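Local coordinates for tRNA(Ile2) 2-agmatinylcytidine synthetase TiaS (Archaeoglobus fulgidus, PDB 5XOB), which catalyses the ATP-dependent attachment of agmatine to the wobble cytidine of a minor isoleucine tRNA, giving 2-agmatinylcytidine and switching the codon read from AUG to AUA, at residues A[8-13]-A[87-92]; A[57-61]-A[147-151]. All coordinates share one frame; numbering follows the deposited sequence.

Contact 1 of 2, residues A[8-13]-A[87-92]; sequences DDTDSS and DEKTNP. With MG (magnesium ion), chain C.
With OG1 anti to the carbonyl carbon and CG2 anti to the backbone N (chi1 -62°), Thr90 offers both its branches to the loop 8-13. The hydroxyl OG1 of Thr90 lies 2.9 Å from Asp11 O, close enough to hydrogen-bond there, though its proton may turn elsewhere. The methyl CG2 meets Asp9 O at 3.6 Å. Ring atom CD of Pro92 comes to 3.5 Å from that same Asp9 O, and Pro92 CA sends a fairly straight C-H...O contact to Asp8 O (3.4 Å, 155° at the hydrogen). Asp9 turns its CB against Asn91 O at 3.4 Å. At the outer end Asp87, CG anti to its N (chi1 -165°), sets OD1 3.4 Å from Ser12 CB. Asn91 OD1 accepts from Lys138 N, tying the 87-92 loop to the segment ahead of helix 141-150. Asp8 OD1 binds the magnesium ion at 2.6 Å; the phosphothreonine at position 18 also belongs to the site. In this loop of the TCKD domain, the N-H groups of Asp9, Thr10 and Asp11 bond to that phosphate, those of Asp9 and Asp11 weakly. The Asp9-Thr10 peptide thus gives its N-H to the phosphate while its carbonyl packs on Thr90 and Pro92, so the 87-92 loop backs the phosphate-binding turn.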
ATOM      1  N   ASP A   8       4.784  19.155  -4.070  1.00 64.68           N
ATOM      2  CA  ASP A   8       4.494  17.945  -4.874  1.00 67.77           C
ATOM      3  C   ASP A   8       4.664  18.198  -6.385  1.00 68.47           C
ATOM      4  O   ASP A   8       4.831  19.335  -6.826  1.00 64.74           O
ATOM      5  CB  ASP A   8       3.076  17.407  -4.581  1.00 70.23           C
ATOM      6  CG  ASP A   8       2.868  15.933  -5.025  1.00 74.10           C
ATOM      7  OD1 ASP A   8       3.841  15.245  -5.410  1.00 76.25           O
ATOM      8  OD2 ASP A   8       1.714  15.450  -4.981  1.00 72.24           O
ATOM      9  N   ASP A   9       4.662  17.106  -7.150  1.00 73.92           N
ATOM     10  CA  ASP A   9       4.570  17.109  -8.620  1.00 77.50           C
ATOM     11  C   ASP A   9       5.849  17.616  -9.295  1.00 77.67           C
ATOM     12  O   ASP A   9       5.852  18.493 -10.168  1.00 78.95           O
ATOM     13  CB  ASP A   9       3.314  17.850  -9.081  1.00 80.00           C
ATOM     14  CG  ASP A   9       2.571  17.100 -10.156  1.00 83.64           C
ATOM     15  OD1 ASP A   9       3.236  16.400 -10.961  1.00 87.13           O
ATOM     16  OD2 ASP A   9       1.325  17.208 -10.184  1.00 83.64           O
ATOM     17  N   THR A  10       6.930  16.987  -8.868  1.00 82.38           N
ATOM     18  CA  THR A  10       8.292  17.310  -9.237  1.00 85.19           C
ATOM     19  C   THR A  10       8.883  16.154 -10.053  1.00 88.37           C
ATOM     20  O   THR A  10       9.978  16.263 -10.612  1.00 86.55           O
ATOM     21  CB  THR A  10       9.097  17.519  -7.930  1.00 86.20           C
ATOM     22  OG1 THR A  10       8.714  18.762  -7.325  1.00 85.72           O
ATOM     23  CG2 THR A  10      10.597  17.509  -8.158  1.00 89.00           C
ATOM     24  N   ASP A  11       8.123  15.063 -10.150  1.00 95.16           N
ATOM     25  CA  ASP A  11       8.632  13.807 -10.673  1.00104.79           C
ATOM     26  C   ASP A  11       8.762  13.900 -12.180  1.00108.09           C
ATOM     27  O   ASP A  11       7.846  14.354 -12.870  1.00107.64           O
ATOM     28  CB  ASP A  11       7.697  12.635 -10.318  1.00110.36           C
ATOM     29  CG  ASP A  11       8.429  11.472  -9.661  1.00115.59           C
ATOM     30  OD1 ASP A  11       8.321  11.321  -8.421  1.00113.57           O
ATOM     31  OD2 ASP A  11       9.114  10.715 -10.386  1.00118.03           O
ATOM     32  N   SER A  12       9.918  13.482 -12.672  1.00114.60           N
ATOM     33  CA  SER A  12      10.123  13.258 -14.084  1.00120.17           C
ATOM     34  C   SER A  12      10.445  11.785 -14.184  1.00125.94           C
ATOM     35  O   SER A  12      11.257  11.288 -13.399  1.00129.93           O
ATOM     36  CB  SER A  12      11.293  14.103 -14.588  1.00119.83           C
ATOM     37  OG  SER A  12      11.112  15.465 -14.241  1.00118.53           O
ATOM     38  N   SER A  13       9.814  11.072 -15.115  1.00131.83           N
ATOM     39  CA  SER A  13      10.148   9.661 -15.333  1.00137.77           C
ATOM     40  C   SER A  13      11.576   9.549 -15.896  1.00140.59           C
ATOM     41  O   SER A  13      11.838   8.783 -16.830  1.00144.27           O
ATOM     42  CB  SER A  13       9.118   8.986 -16.248  1.00139.57           C
ATOM     43  OG  SER A  13       7.884   8.815 -15.568  1.00139.60           O
ATOM     44  N   ASP A  87       9.089  18.765 -18.754  1.00120.24           N
ATOM     45  CA  ASP A  87       8.352  17.496 -18.776  1.00121.99           C
ATOM     46  C   ASP A  87       6.845  17.721 -18.572  1.00124.02           C
ATOM     47  O   ASP A  87       6.431  18.264 -17.548  1.00124.24           O
ATOM     48  CB  ASP A  87       8.914  16.553 -17.699  1.00119.90           C
ATOM     49  CG  ASP A  87       8.471  15.109 -17.880  1.00119.55           C
ATOM     50  OD1 ASP A  87       8.922  14.261 -17.084  1.00120.44           O
ATOM     51  OD2 ASP A  87       7.686  14.814 -18.808  1.00117.66           O
ATOM     52  N   GLU A  88       6.036  17.289 -19.543  1.00126.82           N
ATOM     53  CA  GLU A  88       4.594  17.592 -19.557  1.00129.87           C
ATOM     54  C   GLU A  88       3.867  17.152 -18.283  1.00127.02           C
ATOM     55  O   GLU A  88       2.866  17.761 -17.896  1.00125.08           O
ATOM     56  CB  GLU A  88       3.904  16.981 -20.789  1.00134.15           C
ATOM     57  CG  GLU A  88       4.530  17.383 -22.125  1.00138.20           C
ATOM     58  CD  GLU A  88       3.512  17.712 -23.210  1.00138.52           C
ATOM     59  OE1 GLU A  88       3.781  18.634 -24.015  1.00138.69           O
ATOM     60  OE2 GLU A  88       2.451  17.054 -23.267  1.00138.82           O
ATOM     61  N   LYS A  89       4.376  16.104 -17.636  1.00124.46           N
ATOM     62  CA  LYS A  89       3.782  15.586 -16.405  1.00125.09           C
ATOM     63  C   LYS A  89       4.626  16.012 -15.193  1.00114.77           C
ATOM     64  O   LYS A  89       5.137  15.188 -14.431  1.00114.52           O
ATOM     65  CB  LYS A  89       3.611  14.057 -16.501  1.00132.76           C
ATOM     66  CG  LYS A  89       2.193  13.584 -16.195  1.00138.85           C
ATOM     67  CD  LYS A  89       1.196  14.009 -17.277  1.00141.38           C
ATOM     68  CE  LYS A  89      -0.124  14.496 -16.689  1.00140.87           C
ATOM     69  NZ  LYS A  89      -1.053  15.044 -17.719  1.00139.98           N
ATOM     70  N   THR A  90       4.762  17.323 -15.039  1.00103.36           N
ATOM     71  CA  THR A  90       5.511  17.916 -13.941  1.00 97.44           C
ATOM     72  C   THR A  90       4.941  19.297 -13.696  1.00 87.82           C
ATOM     73  O   THR A  90       5.280  20.235 -14.400  1.00 90.44           O
ATOM     74  CB  THR A  90       7.008  18.045 -14.285  1.00100.26           C
ATOM     75  OG1 THR A  90       7.565  16.743 -14.501  1.00103.09           O
ATOM     76  CG2 THR A  90       7.780  18.752 -13.161  1.00101.04           C
ATOM     77  N   ASN A  91       4.076  19.423 -12.702  1.00 78.99           N
ATOM     78  CA  ASN A  91       3.417  20.689 -12.428  1.00 74.60           C
ATOM     79  C   ASN A  91       3.616  21.051 -10.979  1.00 70.78           C
ATOM     80  O   ASN A  91       2.682  20.985 -10.180  1.00 73.27           O
ATOM     81  CB  ASN A  91       1.950  20.594 -12.801  1.00 74.85           C
ATOM     82  CG  ASN A  91       1.763  20.348 -14.281  1.00 77.69           C
ATOM     83  OD1 ASN A  91       1.828  21.277 -15.086  1.00 82.27           O
ATOM     84  ND2 ASN A  91       1.568  19.089 -14.654  1.00 77.51           N
ATOM     85  N   PRO A  92       4.854  21.430 -10.634  1.00 67.25           N
ATOM     86  CA  PRO A  92       5.280  21.710  -9.269  1.00 66.35           C
ATOM     87  C   PRO A  92       4.357  22.659  -8.514  1.00 64.76           C
ATOM     88  O   PRO A  92       3.856  23.638  -9.071  1.00 67.05           O
ATOM     89  CB  PRO A  92       6.653  22.355  -9.455  1.00 67.95           C
ATOM     90  CG  PRO A  92       7.143  21.826 -10.755  1.00 68.22           C
ATOM     91  CD  PRO A  92       5.922  21.724 -11.606  1.00 66.82           C
TER
HETATM   92 MG    MG C 502       3.335  12.901  -6.326  1.00 88.81          MG

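Contact 2 of 2, residues A[57-61]-A[147-151]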
ATOM      1  N   GLY A  57       3.147  10.540  -4.036  1.00 89.59           N
ATOM      2  CA  GLY A  57       3.508  11.109  -2.725  1.00 84.18           C
ATOM      3  C   GLY A  57       4.064  12.523  -2.654  1.00 78.36           C
ATOM      4  O   GLY A  57       5.035  12.846  -3.317  1.00 78.96           O
ATOM      5  N   ALA A  58       3.454  13.348  -1.805  1.00 71.16           N
ATOM      6  CA  ALA A  58       3.906  14.717  -1.543  1.00 67.68           C
ATOM      7  C   ALA A  58       4.756  14.794  -0.262  1.00 65.56           C
ATOM      8  O   ALA A  58       4.733  13.881   0.561  1.00 65.21           O
ATOM      9  CB  ALA A  58       2.699  15.636  -1.422  1.00 65.87           C
ATOM     10  N   VAL A  59       5.481  15.898  -0.089  1.00 62.88           N
ATOM     11  CA  VAL A  59       6.385  16.080   1.059  1.00 63.21           C
ATOM     12  C   VAL A  59       6.154  17.431   1.753  1.00 63.00           C
ATOM     13  O   VAL A  59       5.879  18.443   1.096  1.00 60.32           O
ATOM     14  CB  VAL A  59       7.876  16.020   0.620  1.00 63.31           C
ATOM     15  CG1 VAL A  59       8.825  16.186   1.811  1.00 64.86           C
ATOM     16  CG2 VAL A  59       8.181  14.730  -0.131  1.00 61.23           C
ATOM     17  N   SER A  60       6.277  17.439   3.080  1.00 63.12           N
ATOM     18  CA  SER A  60       6.325  18.685   3.843  1.00 62.28           C
ATOM     19  C   SER A  60       7.458  18.704   4.866  1.00 63.29           C
ATOM     20  O   SER A  60       8.012  17.663   5.225  1.00 62.56           O
ATOM     21  CB  SER A  60       4.999  18.928   4.557  1.00 63.88           C
ATOM     22  OG  SER A  60       4.645  17.823   5.367  1.00 64.53           O
ATOM     23  N   PHE A  61       7.802  19.902   5.330  1.00 65.31           N
ATOM     24  CA  PHE A  61       8.736  20.040   6.441  1.00 65.97           C
ATOM     25  C   PHE A  61       8.544  21.359   7.171  1.00 65.66           C
ATOM     26  O   PHE A  61       8.095  22.346   6.587  1.00 65.20           O
ATOM     27  CB  PHE A  61      10.186  19.893   5.969  1.00 66.80           C
ATOM     28  CG  PHE A  61      10.587  20.874   4.903  1.00 70.54           C
ATOM     29  CD1 PHE A  61      11.233  22.062   5.237  1.00 72.27           C
ATOM     30  CD2 PHE A  61      10.337  20.603   3.557  1.00 74.92           C
ATOM     31  CE1 PHE A  61      11.608  22.969   4.251  1.00 73.28           C
ATOM     32  CE2 PHE A  61      10.710  21.503   2.565  1.00 75.49           C
ATOM     33  CZ  PHE A  61      11.345  22.688   2.914  1.00 74.08           C
ATOM     34  N   ALA A 147      -1.902  18.807   1.020  1.00 56.00           N
ATOM     35  CA  ALA A 147      -2.141  17.544   1.719  1.00 56.46           C
ATOM     36  C   ALA A 147      -0.961  17.126   2.593  1.00 56.04           C
ATOM     37  O   ALA A 147      -1.155  16.582   3.677  1.00 60.86           O
ATOM     38  CB  ALA A 147      -2.480  16.445   0.728  1.00 55.75           C
ATOM     39  N   ALA A 148       0.259  17.376   2.135  1.00 56.02           N
ATOM     40  CA  ALA A 148       1.439  17.049   2.929  1.00 56.87           C
ATOM     41  C   ALA A 148       1.476  17.874   4.214  1.00 58.48           C
ATOM     42  O   ALA A 148       1.993  17.431   5.237  1.00 57.97           O
ATOM     43  CB  ALA A 148       2.712  17.266   2.121  1.00 56.90           C
ATOM     44  N   VAL A 149       0.919  19.074   4.151  1.00 62.27           N
ATOM     45  CA  VAL A 149       0.906  19.994   5.288  1.00 64.79           C
ATOM     46  C   VAL A 149      -0.229  19.667   6.268  1.00 64.72           C
ATOM     47  O   VAL A 149      -0.032  19.722   7.486  1.00 63.12           O
ATOM     48  CB  VAL A 149       0.820  21.467   4.794  1.00 66.52           C
ATOM     49  CG1 VAL A 149       0.546  22.442   5.931  1.00 66.53           C
ATOM     50  CG2 VAL A 149       2.110  21.855   4.084  1.00 65.71           C
ATOM     51  N   GLY A 150      -1.403  19.321   5.740  1.00 64.70           N
ATOM     52  CA  GLY A 150      -2.590  19.084   6.575  1.00 64.69           C
ATOM     53  C   GLY A 150      -2.712  17.707   7.212  1.00 64.23           C
ATOM     54  O   GLY A 150      -3.369  17.551   8.249  1.00 68.59           O
ATOM     55  N   ALA A 151      -2.079  16.707   6.608  1.00 63.44           N
ATOM     56  CA  ALA A 151      -2.301  15.321   6.991  1.00 63.30           C
ATOM     57  C   ALA A 151      -2.024  15.096   8.468  1.00 68.48           C
ATOM     58  O   ALA A 151      -0.924  15.390   8.942  1.00 69.68           O
ATOM     59  CB  ALA A 151      -1.434  14.399   6.150  1.00 62.11           C
TER
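Ala148 O is gripped from two sources, the hydroxyl OG of Ser60 at 2.7 Å and the NH2 group of Arg41 on the neighbouring strand 35-44. The setting is a helix laid on a mixed beta sheet: the last turn of helix 141-150 packs against strand 57-64, joining the FLD domain to the TCKD domain, both of the RRM-like clan. Ser60 OG sits between the backbone N and the carbonyl carbon (chi1 55°), which carries the hydroxyl out to the helix. It reaches Ala148 O from above the carbonyl plane, 66° out of it, with a C=O...OG angle of 114°, so the bond is short but not aimed along a lone pair. Arg41 NH2 also bonds Ala151 O, where the chain leaves the helix, and its positive charge is likely to be favourable at this C-terminal end. Replacing Ser60 by an alanine would remove the hydroxyl and is likely to cost Ala148 O one of its donors, thinning the polar link between sheet and helix. Around this bond the packing is of small groups. Ala58 CB meets Ala148 CB at 3.9 Å, and Val149 CG2 touches Ser60 CB at 4.1 Å, with Trp4 of strand 2-8 packing on both Ser60 and Val149. Val59 and Phe61 point away and pack on helix 20-32. Closest to the strand's backbone is the methyl of Ala148, whose CB rests 3.5 Å from Val59 C.

In the fold
Contacts 1 and 2 lie on the same side of the chain's centre, their own centres about 16 Å apart, and meet at the magnesium site. Strand 2-8, which ends at Asp8, runs between strands 93-98 and 57-64 in one mixed sheet, so loop 8-13 leaves the sheet beside strand 57-64, and loop 87-92 enters it on the other side of strand 2-8. They touch directly: Asp8 CG packs 3.6 Å from Ala58 CB, and Asp8 OD1 stands 3.4 Å from Gly57 O. The side chain of Ala58 is about 6 Å from the magnesium ion. The metal-binding carboxylate thus has strand 57-64 beside it, and that strand is in turn covered by helix 141-150.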